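PDB 3NV9: malic enzyme from Entamoeba histolytica, which probably catalyses the oxidative decarboxylation of malate to pyruvate with NADP or NAD as electron acceptor. Local coordinates for residues D448-E451 against A452-A456; M408-P411 against G412-P415; V361-P364 against G365-G369; T434-T437 against W438-Y442. All blocks are in the same frame, centred on the assembly; numbering follows the deposited sequence.

Overall arrangement
Along the chain the order is contact 3, contact 2, contact 4, contact 1, and every one lies at or within a helix. Contacts 3, 2 and 4 open helices 363-372, 413-428 and 438-461, whereas contact 1 sits farther along the last of these, its centre about 21 Å from that of contact 4. Contacts 2 and 3, both within the NAD binding domain, are closest, with centres about 10 Å apart and F414 packed on P364. P415 meets I449 and Y442 of helix 438-461, and K368 makes a salt bridge to D448 of the same helix. Contact 2 thus touches both other helix starts, which do not touch each other, while contacts 1, 2 and 3 also meet the second subunit.

Contact 1 (D448-E451 against A452-A456). With SO4 (sulfate ion), chain E.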
loop_
_atom_site.group_PDB
_atom_site.type_symbol
_atom_site.label_atom_id
_atom_site.label_comp_id
_atom_site.label_asym_id
_atom_site.label_seq_id
_atom_site.Cartn_x
_atom_site.Cartn_y
_atom_site.Cartn_z
ATOM N N ASP A 448 9.045 5.103 -17.372
ATOM C CA ASP A 448 8.643 4.480 -16.098
ATOM C C ASP A 448 8.743 2.921 -16.035
ATOM O O ASP A 448 9.210 2.356 -15.050
ATOM C CB ASP A 448 7.247 4.962 -15.668
ATOM C CG ASP A 448 7.220 6.441 -15.257
ATOM O OD1 ASP A 448 8.268 7.142 -15.269
ATOM O OD2 ASP A 448 6.124 6.908 -14.910
ATOM N N ILE A 449 8.332 2.278 -17.104
ATOM C CA ILE A 449 8.247 0.843 -17.214
ATOM C C ILE A 449 9.671 0.295 -17.291
ATOM O O ILE A 449 10.021 -0.603 -16.521
ATOM C CB ILE A 449 7.404 0.493 -18.480
ATOM C CG1 ILE A 449 5.930 0.806 -18.205
ATOM C CG2 ILE A 449 7.600 -0.928 -18.920
ATOM C CD1 ILE A 449 5.085 0.940 -19.431
ATOM N N LYS A 450 10.493 0.886 -18.165
ATOM C CA LYS A 450 11.951 0.618 -18.229
ATOM C C LYS A 450 12.703 0.812 -16.899
ATOM O O LYS A 450 13.510 -0.015 -16.521
ATOM C CB LYS A 450 12.583 1.487 -19.353
ATOM C CG LYS A 450 14.123 1.436 -19.467
ATOM C CD LYS A 450 14.638 2.502 -20.525
ATOM C CE LYS A 450 15.918 3.246 -20.078
ATOM N NZ LYS A 450 15.640 4.157 -18.868
ATOM N N GLU A 451 12.444 1.906 -16.197
ATOM C CA GLU A 451 13.019 2.103 -14.876
ATOM C C GLU A 451 12.569 1.005 -13.884
ATOM O O GLU A 451 13.357 0.532 -13.058
ATOM C CB GLU A 451 12.605 3.475 -14.315
ATOM C CG GLU A 451 13.542 4.681 -14.672
ATOM C CD GLU A 451 15.039 4.356 -14.505
ATOM O OE1 GLU A 451 15.491 4.080 -13.363
ATOM O OE2 GLU A 451 15.768 4.339 -15.536
ATOM N N ALA A 452 11.316 0.592 -13.976
ATOM C CA ALA A 452 10.769 -0.385 -13.027
ATOM C C ALA A 452 11.371 -1.747 -13.296
ATOM O O ALA A 452 11.812 -2.435 -12.362
ATOM C CB ALA A 452 9.209 -0.431 -13.104
ATOM N N ARG A 453 11.410 -2.118 -14.580
ATOM C CA ARG A 453 11.986 -3.396 -14.996
ATOM C C ARG A 453 13.456 -3.529 -14.674
ATOM O O ARG A 453 13.894 -4.546 -14.065
ATOM C CB ARG A 453 11.686 -3.671 -16.483
ATOM C CG ARG A 453 10.191 -3.781 -16.717
ATOM C CD ARG A 453 9.771 -3.932 -18.230
ATOM N NE ARG A 453 10.183 -5.217 -18.807
ATOM C CZ ARG A 453 9.463 -6.330 -18.745
ATOM N NH1 ARG A 453 8.282 -6.346 -18.133
ATOM N NH2 ARG A 453 9.906 -7.433 -19.318
ATOM N N GLU A 454 14.218 -2.477 -15.002
ATOM C CA GLU A 454 15.643 -2.467 -14.727
ATOM C C GLU A 454 15.929 -2.381 -13.238
ATOM O O GLU A 454 16.894 -2.948 -12.751
ATOM C CB GLU A 454 16.347 -1.315 -15.478
ATOM C CG GLU A 454 16.247 -1.440 -16.998
ATOM C CD GLU A 454 16.887 -0.252 -17.777
ATOM O OE1 GLU A 454 17.339 0.774 -17.155
ATOM O OE2 GLU A 454 16.926 -0.355 -19.030
ATOM N N SER A 455 15.126 -1.645 -12.503
ATOM C CA SER A 455 15.314 -1.678 -11.050
ATOM C C SER A 455 15.138 -3.090 -10.514
ATOM O O SER A 455 15.988 -3.607 -9.764
ATOM C CB SER A 455 14.316 -0.784 -10.355
ATOM O OG SER A 455 14.614 0.526 -10.701
ATOM N N ALA A 456 14.033 -3.711 -10.913
ATOM C CA ALA A 456 13.747 -5.097 -10.498
ATOM C C ALA A 456 14.874 -6.078 -10.925
ATOM O O ALA A 456 15.299 -6.937 -10.153
ATOM C CB ALA A 456 12.383 -5.522 -11.010
HETATM S S SO4 E . 13.311 -6.166 -20.527
HETATM O O1 SO4 E . 13.264 -5.234 -21.652
HETATM O O2 SO4 E . 14.706 -6.507 -20.244
HETATM O O3 SO4 E . 12.688 -5.453 -19.388
HETATM O O4 SO4 E . 12.601 -7.413 -20.817
#
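A452 rests its small methyl against the preceding turn, with CB 3.4 Å from D448 O, while its N-H bonds that same oxygen. The D448 carboxylate is engaged in a salt bridge with K368; alanine suits a place where K125 of helix 114-128 packs close. R453 follows, its N-H running nearly straight to I449 O (2.8 Å, 168°). Its CD lies beside I449 CG2 at 3.8 Å, the two side chains pointing the same way, and a bend at chi3 (68°) presents the edge of the guanidinium to a sulfate, probably from the crystallisation liquor. R453 NE donates to sulfate O3 at 2.6 Å and R453 NH2 to O4 at 3.1 Å, a two-point grip that fixes the plane of the group; NH1 is held by Y126 O, and Q457 also binds the sulfate. E454 slants across K450, bringing OE2 to 3.4 Å from the lysine CG, but K450 NZ makes its weak salt bridge with E451 instead. The OE1 of E451 is held by H464 of the second subunit. S455 turns its hydroxyl back on the helix: OG and N both donate to E451 O, from opposite faces of its plane, with OG at 2.7 Å. That keeps a buried hydroxyl satisfied where H464 of the second subunit packs on it. Bonding back to the carbonyl four residues earlier is characteristic of serine within an alpha-helix, here a long one with one side at the dimer interface.

Contact 2 (M408-P411 against G412-P415); sequences MDEP and GIFP
E410 and I413 meet across a tight turn, with I413 CD1 lying 3.8 Å from E410 CB. The isoleucine's CG1 sits beside its own backbone N (chi1 -73°), and this draws the CG1-CD1 branch back over E410 O. The other branch, CG2, packs on a face of the F414 ring, 3.7 Å above its plane and displaced toward the rim. F414 in turn reaches backward, so that CD2 comes to 3.5 Å from P411 O and CE2 to 3.8 Å from E410 O, both oxygens lying obliquely to the ring. Two backbone bonds hold this shape: I413 N to E410 O at 2.9 Å closes a type I turn, and F414 N to P411 O at 3.2 Å carries it into the helix. P411 fits the second place of the turn because its ring fixes phi near -60°. P415, with no N-H to offer, sets CD 3.1 Å from P411 O, and its ring suits the first turn of a helix. The E410 carboxylate makes a salt bridge with R397, and its OE1 accepts from T407 N. Around the turn, I413 packs on L390 and F393 of helix 380-396, F414 on L127 of helix 114-128, and P415 on Y442 and A445 of helix 438-461.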
loop_
_atom_site.group_PDB
_atom_site.type_symbol
_atom_site.label_atom_id
_atom_site.label_comp_id
_atom_site.label_asym_id
_atom_site.label_seq_id
_atom_site.Cartn_x
_atom_site.Cartn_y
_atom_site.Cartn_z
ATOM N N MET A 408 2.553 -11.148 -21.886
ATOM C CA MET A 408 3.136 -10.454 -20.756
ATOM C C MET A 408 4.662 -10.362 -20.840
ATOM O O MET A 408 5.287 -9.524 -20.160
ATOM C CB MET A 408 2.744 -11.099 -19.416
ATOM C CG MET A 408 1.265 -11.105 -19.148
ATOM S SD MET A 408 1.012 -11.577 -17.424
ATOM C CE MET A 408 1.121 -13.396 -17.548
ATOM N N ASP A 409 5.251 -11.175 -21.705
ATOM C CA ASP A 409 6.675 -11.060 -22.011
ATOM C C ASP A 409 7.087 -9.929 -23.012
ATOM O O ASP A 409 8.250 -9.832 -23.382
ATOM C CB ASP A 409 7.126 -12.381 -22.616
ATOM C CG ASP A 409 8.589 -12.648 -22.351
ATOM O OD1 ASP A 409 9.091 -12.218 -21.278
ATOM O OD2 ASP A 409 9.239 -13.227 -23.229
ATOM N N GLU A 410 6.115 -9.142 -23.481
ATOM C CA GLU A 410 6.350 -8.111 -24.532
ATOM C C GLU A 410 6.070 -6.678 -23.982
ATOM O O GLU A 410 5.054 -6.081 -24.232
ATOM C CB GLU A 410 5.546 -8.400 -25.791
ATOM C CG GLU A 410 5.944 -9.723 -26.531
ATOM C CD GLU A 410 5.009 -10.024 -27.746
ATOM O OE1 GLU A 410 3.791 -10.264 -27.539
ATOM O OE2 GLU A 410 5.476 -10.007 -28.905
ATOM N N PRO A 411 7.020 -6.162 -23.214
ATOM C CA PRO A 411 6.864 -4.947 -22.468
ATOM C C PRO A 411 6.563 -3.730 -23.325
ATOM O O PRO A 411 6.034 -2.751 -22.792
ATOM C CB PRO A 411 8.187 -4.817 -21.692
ATOM C CG PRO A 411 9.210 -5.556 -22.490
ATOM C CD PRO A 411 8.401 -6.699 -23.168
ATOM N N GLY A 412 6.788 -3.804 -24.633
ATOM C CA GLY A 412 6.516 -2.640 -25.508
ATOM C C GLY A 412 5.022 -2.476 -25.718
ATOM O O GLY A 412 4.543 -1.391 -26.080
ATOM N N ILE A 413 4.253 -3.554 -25.523
ATOM C CA ILE A 413 2.795 -3.403 -25.591
ATOM C C ILE A 413 2.388 -2.224 -24.733
ATOM O O ILE A 413 1.479 -1.445 -25.087
ATOM C CB ILE A 413 2.051 -4.680 -25.001
ATOM C CG1 ILE A 413 2.146 -5.885 -25.926
ATOM C CG2 ILE A 413 0.577 -4.414 -24.726
ATOM C CD1 ILE A 413 1.934 -7.219 -25.176
ATOM N N PHE A 414 3.001 -2.069 -23.564
ATOM C CA PHE A 414 2.294 -1.259 -22.579
ATOM C C PHE A 414 2.443 0.259 -22.707
ATOM O O PHE A 414 1.493 0.936 -22.471
ATOM C CB PHE A 414 2.516 -1.789 -21.176
ATOM C CG PHE A 414 2.241 -3.229 -21.084
ATOM C CD1 PHE A 414 0.935 -3.678 -21.061
ATOM C CD2 PHE A 414 3.285 -4.131 -21.135
ATOM C CE1 PHE A 414 0.667 -5.056 -21.088
ATOM C CE2 PHE A 414 3.052 -5.501 -21.108
ATOM C CZ PHE A 414 1.727 -5.978 -21.098
ATOM N N PRO A 415 3.608 0.772 -23.113
ATOM C CA PRO A 415 3.661 2.212 -23.403
ATOM C C PRO A 415 2.831 2.562 -24.608
ATOM O O PRO A 415 2.280 3.664 -24.687
ATOM C CB PRO A 415 5.183 2.510 -23.625
ATOM C CG PRO A 415 5.775 1.139 -23.924
ATOM C CD PRO A 415 4.938 0.137 -23.150
#

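Contact 3 (V361-P364 against G365-G369)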
loop_
_atom_site.group_PDB
_atom_site.type_symbol
_atom_site.label_atom_id
_atom_site.label_comp_id
_atom_site.label_asym_id
_atom_site.label_seq_id
_atom_site.Cartn_x
_atom_site.Cartn_y
_atom_site.Cartn_z
ATOM N N VAL A 361 -2.763 -8.272 -19.725
ATOM C CA VAL A 361 -2.240 -7.763 -20.963
ATOM C C VAL A 361 -2.970 -6.461 -21.466
ATOM O O VAL A 361 -2.694 -5.941 -22.565
ATOM C CB VAL A 361 -2.092 -9.016 -21.905
ATOM C CG1 VAL A 361 -3.013 -9.064 -23.011
ATOM C CG2 VAL A 361 -0.636 -9.284 -22.228
ATOM N N GLY A 362 -3.861 -5.913 -20.633
ATOM C CA GLY A 362 -4.585 -4.666 -20.929
ATOM C C GLY A 362 -4.580 -3.709 -19.744
ATOM O O GLY A 362 -4.320 -2.522 -19.902
ATOM N N PHE A 363 -4.767 -4.205 -18.527
ATOM C CA PHE A 363 -4.754 -3.242 -17.381
ATOM C C PHE A 363 -3.471 -2.361 -17.143
ATOM O O PHE A 363 -3.590 -1.169 -16.777
ATOM C CB PHE A 363 -5.316 -3.866 -16.087
ATOM C CG PHE A 363 -4.403 -4.878 -15.397
ATOM C CD1 PHE A 363 -4.791 -6.198 -15.274
ATOM C CD2 PHE A 363 -3.220 -4.475 -14.776
ATOM C CE1 PHE A 363 -4.002 -7.123 -14.615
ATOM C CE2 PHE A 363 -2.433 -5.380 -14.074
ATOM C CZ PHE A 363 -2.811 -6.726 -14.019
ATOM N N PRO A 364 -2.255 -2.916 -17.377
ATOM C CA PRO A 364 -1.074 -2.072 -17.091
ATOM C C PRO A 364 -1.063 -0.835 -17.979
ATOM O O PRO A 364 -0.738 0.285 -17.513
ATOM C CB PRO A 364 0.120 -2.996 -17.385
ATOM C CG PRO A 364 -0.450 -4.375 -17.193
ATOM C CD PRO A 364 -1.883 -4.304 -17.668
ATOM N N GLY A 365 -1.473 -1.041 -19.218
ATOM C CA GLY A 365 -1.504 0.011 -20.243
ATOM C C GLY A 365 -2.683 0.942 -20.036
ATOM O O GLY A 365 -2.520 2.146 -20.074
ATOM N N ILE A 366 -3.869 0.395 -19.786
ATOM C CA ILE A 366 -5.035 1.259 -19.461
ATOM C C ILE A 366 -4.791 2.205 -18.261
ATOM O O ILE A 366 -4.931 3.419 -18.378
ATOM C CB ILE A 366 -6.334 0.419 -19.327
ATOM C CG1 ILE A 366 -6.651 -0.241 -20.655
ATOM C CG2 ILE A 366 -7.548 1.262 -18.895
ATOM C CD1 ILE A 366 -7.680 -1.454 -20.560
ATOM N N LEU A 367 -4.421 1.652 -17.117
ATOM C CA LEU A 367 -4.208 2.474 -15.955
ATOM C C LEU A 367 -3.051 3.462 -16.206
ATOM O O LEU A 367 -3.110 4.614 -15.783
ATOM C CB LEU A 367 -3.907 1.596 -14.706
ATOM C CG LEU A 367 -5.140 0.800 -14.232
ATOM C CD1 LEU A 367 -4.820 -0.490 -13.479
ATOM C CD2 LEU A 367 -6.076 1.719 -13.385
ATOM N N LYS A 368 -1.968 3.011 -16.819
ATOM C CA LYS A 368 -0.835 3.885 -16.925
ATOM C C LYS A 368 -1.265 5.119 -17.749
ATOM O O LYS A 368 -0.941 6.260 -17.406
ATOM C CB LYS A 368 0.368 3.184 -17.599
ATOM C CG LYS A 368 1.648 4.028 -17.604
ATOM C CD LYS A 368 2.187 4.288 -16.192
ATOM C CE LYS A 368 3.492 5.087 -16.203
ATOM N NZ LYS A 368 3.845 5.462 -14.817
ATOM N N GLY A 369 -2.001 4.866 -18.835
ATOM C CA GLY A 369 -2.459 5.937 -19.717
ATOM C C GLY A 369 -3.331 6.879 -18.920
ATOM O O GLY A 369 -3.170 8.131 -18.984
#
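A chi1 of -63° swings CG1 of I366 back beside its own backbone N, and from there the branch lies along G362 O at 3.3 Å. L367 makes the same turn (chi1 -70°) one residue on; its CD1 comes down over F363 O at 3.6 Å and stands 4.3 Å from F363 CB, oblique to the phenylalanine ring. K368 differs, with CG opposite the backbone N (chi1 -174°); of its side chain CB alone touches the previous turn, 3.1 Å from P364 O, and NZ makes a salt bridge with D448. Beneath these side chains the backbone winds into an alpha-helix. G362 holds the N-cap position, and its carbonyl accepts a nearly linear bond from I366 N at 3.0 Å, with a weak one from G365 N beside it. L367 N bonds F363 O at 3.0 Å and K368 N bonds P364 O, continuing the i to i+4 pattern. P364 suits the first turn, where a residue without an N-H costs the helix no bond, while G362, G365 and G369 keep buried positions slim. Hardly any surface remains: F363 packs on K120 and M124 of helix 114-128 and on W191 of strand 190-192, with Y65 of the second subunit also on it. I366 and L367 press on W191 too, P364 meets L127, and V361 and I366 lean on helix 193-213.

Contact 4 (T434-T437 against W438-Y442)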
loop_
_atom_site.group_PDB
_atom_site.type_symbol
_atom_site.label_atom_id
_atom_site.label_comp_id
_atom_site.label_asym_id
_atom_site.label_seq_id
_atom_site.Cartn_x
_atom_site.Cartn_y
_atom_site.Cartn_z
ATOM N N THR A 434 -4.553 17.802 -20.976
ATOM C CA THR A 434 -5.081 17.725 -22.354
ATOM C C THR A 434 -4.126 18.119 -23.487
ATOM O O THR A 434 -4.477 18.007 -24.667
ATOM C CB THR A 434 -6.322 18.668 -22.549
ATOM O OG1 THR A 434 -5.970 20.001 -22.107
ATOM C CG2 THR A 434 -7.549 18.129 -21.796
ATOM N N ASP A 435 -2.972 18.640 -23.167
ATOM C CA ASP A 435 -2.149 19.146 -24.251
ATOM C C ASP A 435 -0.857 18.347 -24.508
ATOM O O ASP A 435 0.071 18.876 -25.124
ATOM C CB ASP A 435 -1.820 20.607 -23.982
ATOM C CG ASP A 435 -3.067 21.474 -23.889
ATOM O OD1 ASP A 435 -4.011 21.248 -24.665
ATOM O OD2 ASP A 435 -3.115 22.389 -23.035
ATOM N N LEU A 436 -0.779 17.097 -24.033
ATOM C CA LEU A 436 0.379 16.257 -24.350
ATOM C C LEU A 436 0.127 15.480 -25.634
ATOM O O LEU A 436 -0.999 15.147 -25.940
ATOM C CB LEU A 436 0.719 15.300 -23.215
ATOM C CG LEU A 436 0.949 15.978 -21.885
ATOM C CD1 LEU A 436 1.060 14.875 -20.881
ATOM C CD2 LEU A 436 2.221 16.832 -21.916
ATOM N N THR A 437 1.168 15.199 -26.386
ATOM C CA THR A 437 0.975 14.506 -27.611
ATOM C C THR A 437 1.109 12.992 -27.331
ATOM O O THR A 437 1.457 12.576 -26.217
ATOM C CB THR A 437 2.057 14.908 -28.587
ATOM O OG1 THR A 437 3.327 14.787 -27.916
ATOM C CG2 THR A 437 1.845 16.376 -29.081
ATOM N N TRP A 438 0.892 12.189 -28.363
ATOM C CA TRP A 438 1.058 10.748 -28.241
ATOM C C TRP A 438 2.510 10.443 -27.803
ATOM O O TRP A 438 2.752 9.637 -26.863
ATOM C CB TRP A 438 0.679 10.068 -29.563
ATOM C CG TRP A 438 0.726 8.600 -29.516
ATOM C CD1 TRP A 438 -0.316 7.754 -29.316
ATOM C CD2 TRP A 438 1.895 7.768 -29.669
ATOM N NE1 TRP A 438 0.120 6.455 -29.339
ATOM C CE2 TRP A 438 1.471 6.436 -29.549
ATOM C CE3 TRP A 438 3.250 8.030 -29.918
ATOM C CZ2 TRP A 438 2.336 5.369 -29.659
ATOM C CZ3 TRP A 438 4.132 6.958 -30.007
ATOM C CH2 TRP A 438 3.668 5.641 -29.877
ATOM N N GLN A 439 3.479 11.113 -28.447
ATOM C CA GLN A 439 4.878 10.792 -28.174
ATOM C C GLN A 439 5.257 11.155 -26.737
ATOM O O GLN A 439 6.011 10.430 -26.098
ATOM C CB GLN A 439 5.821 11.481 -29.169
ATOM C CG GLN A 439 7.279 11.052 -29.021
ATOM C CD GLN A 439 7.501 9.565 -29.347
ATOM O OE1 GLN A 439 7.220 9.073 -30.493
ATOM N NE2 GLN A 439 7.985 8.826 -28.339
ATOM N N GLN A 440 4.775 12.291 -26.249
ATOM C CA GLN A 440 5.117 12.723 -24.896
ATOM C C GLN A 440 4.585 11.716 -23.876
ATOM O O GLN A 440 5.243 11.490 -22.865
ATOM C CB GLN A 440 4.556 14.113 -24.555
ATOM C CG GLN A 440 5.226 15.270 -25.332
ATOM C CD GLN A 440 4.423 16.560 -25.200
ATOM O OE1 GLN A 440 3.204 16.527 -25.275
ATOM N NE2 GLN A 440 5.111 17.706 -24.973
ATOM N N VAL A 441 3.415 11.141 -24.142
ATOM C CA VAL A 441 2.785 10.215 -23.213
ATOM C C VAL A 441 3.487 8.886 -23.270
ATOM O O VAL A 441 3.812 8.320 -22.235
ATOM C CB VAL A 441 1.248 10.070 -23.452
ATOM C CG1 VAL A 441 0.654 8.871 -22.660
ATOM C CG2 VAL A 441 0.599 11.322 -22.986
ATOM N N TYR A 442 3.784 8.439 -24.495
ATOM C CA TYR A 442 4.568 7.238 -24.743
ATOM C C TYR A 442 5.858 7.328 -23.998
ATOM O O TYR A 442 6.247 6.367 -23.283
ATOM C CB TYR A 442 4.788 6.992 -26.271
ATOM C CG TYR A 442 5.484 5.655 -26.573
ATOM C CD1 TYR A 442 4.755 4.510 -26.997
ATOM C CD2 TYR A 442 6.865 5.542 -26.425
ATOM C CE1 TYR A 442 5.388 3.325 -27.272
ATOM C CE2 TYR A 442 7.513 4.350 -26.677
ATOM C CZ TYR A 442 6.775 3.268 -27.083
ATOM O OH TYR A 442 7.480 2.140 -27.302
#
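This is a capping box at the surface, where the loop after helix 413-428 turns into helix 438-461 and T437 and Q440 exchange bonds across the first turn. T437 is the N-cap. Its OG1 sits between the backbone N and the carbonyl carbon (chi1 50°), and from there it accepts a weak bond from Q440 N at 3.3 Å. The glutamine answers with its side chain: CG lies beside its own backbone N, the chain then runs extended, and OE1 reaches back to the loop to take the N-H of T437 at 2.7 Å, with the donor tilted only 17° from the amide carbonyl plane. OG1 of T437 also donates weakly to the same OE1, so one amide oxygen receives both polar hydrogens of the threonine. Threonine suits an N-cap because its short hydroxyl can replace the carbonyl missing before the helix, and glutamine does here what a glutamate often does three residues later, without a charge. V441 N bonds T437 O and begins the regular helix. Just outside the box, L436 and V441 cross at about a right angle, CB to CG2 4.0 Å, joining the residue before the cap to the fourth after it as a hydrophobic staple does. W438 and V441 both pack on helix 413-428, V441 on A422 and W438 on A419 and M423, with W438 NE1 donating to D420. Against one face of the W438 indole lies Y442 CB, 3.8 Å above the ring plane and displaced toward the rim.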